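Local structure of isocitrate dehydrogenase [NAD] subunit 1, mitochondrial (Saccharomyces cerevisiae, 3BLX) at residues S177-H182 with D231-P236. The protein catalyses, as part of an octamer with subunit IDH2, the NAD-dependent oxidative decarboxylation of isocitrate to 2-oxoglutarate in the citric acid cycle, and also binds mitochondrial mRNA leaders. Sequence-based numbering, arbitrary orientation.
Sequences SVTAVH and DVLVTP
Val-178 and Val-232 stand side by side on one face of a parallel strand pair, CG2 of Val-178 lying 4.1 Å from CB of Val-232. CG1 of Val-178, set anti to the backbone N (chi1 166°), reaches CG2 of Val-234 at 3.5 Å, the two side chains crossing obliquely. On the reverse face Leu-233 turns CD2 to CB of Thr-179 (3.7 Å) and to CG2 of Val-181 (4.0 Å). Between the faces runs a parallel ladder: Val-232 N to Ser-177 O, Thr-179 N to Val-232 O (2.8 Å), Val-234 N to Thr-179 O and Val-181 N to Val-234 O. Asp-231 extends it, OD2 taking Ser-177 N at 3.2 Å from above the carboxylate plane; OD2 also accepts from Lys-176 N, and OD1 salt-bridges Arg-175. With an alanine in place of Asp-231, Arg-175 would probably lose this countercharge, and the amides of Ser-177 and Lys-176 this acceptor. The strands are inner neighbours in the parallel part of this isocitrate/isopropylmalate dehydrogenase fold's mixed sheet, between 210-215 and 124-130. Helix 156-172 packs on Val-178 and Val-234, helix 190-205 on Ala-180 and Pro-236; Thr-235 touches Arg-129 (strand 124-130), which probably binds substrate, as in related enzymes.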
loop_
_atom_site.group_PDB
_atom_site.type_symbol
_atom_site.label_atom_id
_atom_site.label_comp_id
_atom_site.label_asym_id
_atom_site.label_seq_id
_atom_site.Cartn_x
_atom_site.Cartn_y
_atom_site.Cartn_z
ATOM N N SER E 177 28.545 20.029 17.069
ATOM C CA SER E 177 28.190 19.229 18.239
ATOM C C SER E 177 26.713 18.888 18.307
ATOM O O SER E 177 25.855 19.744 18.144
ATOM C CB SER E 177 28.592 19.928 19.540
ATOM O OG SER E 177 29.905 19.565 19.931
ATOM N N VAL E 178 26.431 17.619 18.559
ATOM C CA VAL E 178 25.089 17.181 18.851
ATOM C C VAL E 178 25.100 16.495 20.192
ATOM O O VAL E 178 25.836 15.529 20.385
ATOM C CB VAL E 178 24.578 16.206 17.782
ATOM C CG1 VAL E 178 23.314 15.492 18.262
ATOM C CG2 VAL E 178 24.320 16.950 16.481
ATOM N N THR E 179 24.290 16.985 21.122
ATOM C CA THR E 179 24.208 16.370 22.440
ATOM C C THR E 179 22.826 15.782 22.665
ATOM O O THR E 179 21.842 16.481 22.589
ATOM C CB THR E 179 24.504 17.399 23.562
ATOM O OG1 THR E 179 25.747 18.042 23.301
ATOM C CG2 THR E 179 24.573 16.723 24.920
ATOM N N ALA E 180 22.749 14.497 22.956
ATOM C CA ALA E 180 21.488 13.914 23.389
ATOM C C ALA E 180 21.202 14.208 24.862
ATOM O O ALA E 180 22.040 13.971 25.733
ATOM C CB ALA E 180 21.490 12.423 23.142
ATOM N N VAL E 181 20.009 14.720 25.133
ATOM C CA VAL E 181 19.577 15.021 26.487
ATOM C C VAL E 181 18.574 13.965 26.939
ATOM O O VAL E 181 17.573 13.739 26.282
ATOM C CB VAL E 181 18.914 16.433 26.572
ATOM C CG1 VAL E 181 18.365 16.688 27.971
ATOM C CG2 VAL E 181 19.900 17.514 26.178
ATOM N N HIS E 182 18.831 13.335 28.075
ATOM C CA HIS E 182 18.017 12.204 28.487
ATOM C C HIS E 182 18.053 12.037 30.005
ATOM O O HIS E 182 18.754 12.773 30.712
ATOM C CB HIS E 182 18.624 10.968 27.876
ATOM C CG HIS E 182 20.029 10.740 28.313
ATOM N ND1 HIS E 182 20.346 10.143 29.515
ATOM C CD2 HIS E 182 21.208 11.060 27.726
ATOM C CE1 HIS E 182 21.662 10.087 29.639
ATOM N NE2 HIS E 182 22.208 10.634 28.565
ATOM N N ASP E 231 25.638 23.087 21.581
ATOM C CA ASP E 231 25.477 23.429 20.182
ATOM C C ASP E 231 24.069 23.005 19.684
ATOM O O ASP E 231 23.134 23.801 19.671
ATOM C CB ASP E 231 26.613 22.789 19.371
ATOM C CG ASP E 231 26.736 23.374 17.968
ATOM O OD1 ASP E 231 25.823 24.125 17.565
ATOM O OD2 ASP E 231 27.742 23.084 17.271
ATOM N N VAL E 232 23.920 21.751 19.284
ATOM C CA VAL E 232 22.621 21.220 18.970
ATOM C C VAL E 232 22.199 20.253 20.063
ATOM O O VAL E 232 22.911 19.295 20.339
ATOM C CB VAL E 232 22.654 20.501 17.629
ATOM C CG1 VAL E 232 21.380 19.740 17.430
ATOM C CG2 VAL E 232 22.842 21.490 16.503
ATOM N N LEU E 233 21.069 20.520 20.713
ATOM C CA LEU E 233 20.488 19.571 21.664
ATOM C C LEU E 233 19.350 18.739 21.032
ATOM O O LEU E 233 18.471 19.297 20.374
ATOM C CB LEU E 233 19.982 20.317 22.881
ATOM C CG LEU E 233 21.069 21.087 23.623
ATOM C CD1 LEU E 233 20.481 21.882 24.802
ATOM C CD2 LEU E 233 22.073 20.087 24.113
ATOM N N VAL E 234 19.379 17.413 21.204
ATOM C CA VAL E 234 18.285 16.528 20.778
ATOM C C VAL E 234 17.655 15.880 21.994
ATOM O O VAL E 234 18.353 15.261 22.780
ATOM C CB VAL E 234 18.781 15.365 19.944
ATOM C CG1 VAL E 234 17.658 14.866 19.065
ATOM C CG2 VAL E 234 19.958 15.781 19.117
ATOM N N THR E 235 16.345 16.015 22.157
ATOM C CA THR E 235 15.694 15.481 23.343
ATOM C C THR E 235 14.340 14.894 23.014
ATOM O O THR E 235 13.727 15.242 22.010
ATOM C CB THR E 235 15.483 16.566 24.410
ATOM O OG1 THR E 235 14.432 17.440 24.000
ATOM C CG2 THR E 235 16.723 17.403 24.560
ATOM N N PRO E 236 13.875 13.977 23.862
ATOM C CA PRO E 236 12.513 13.451 23.808
ATOM C C PRO E 236 11.514 14.590 23.998
ATOM O O PRO E 236 11.868 15.697 24.398
ATOM C CB PRO E 236 12.458 12.513 25.017
ATOM C CG PRO E 236 13.874 12.134 25.270
ATOM C CD PRO E 236 14.673 13.343 24.923
#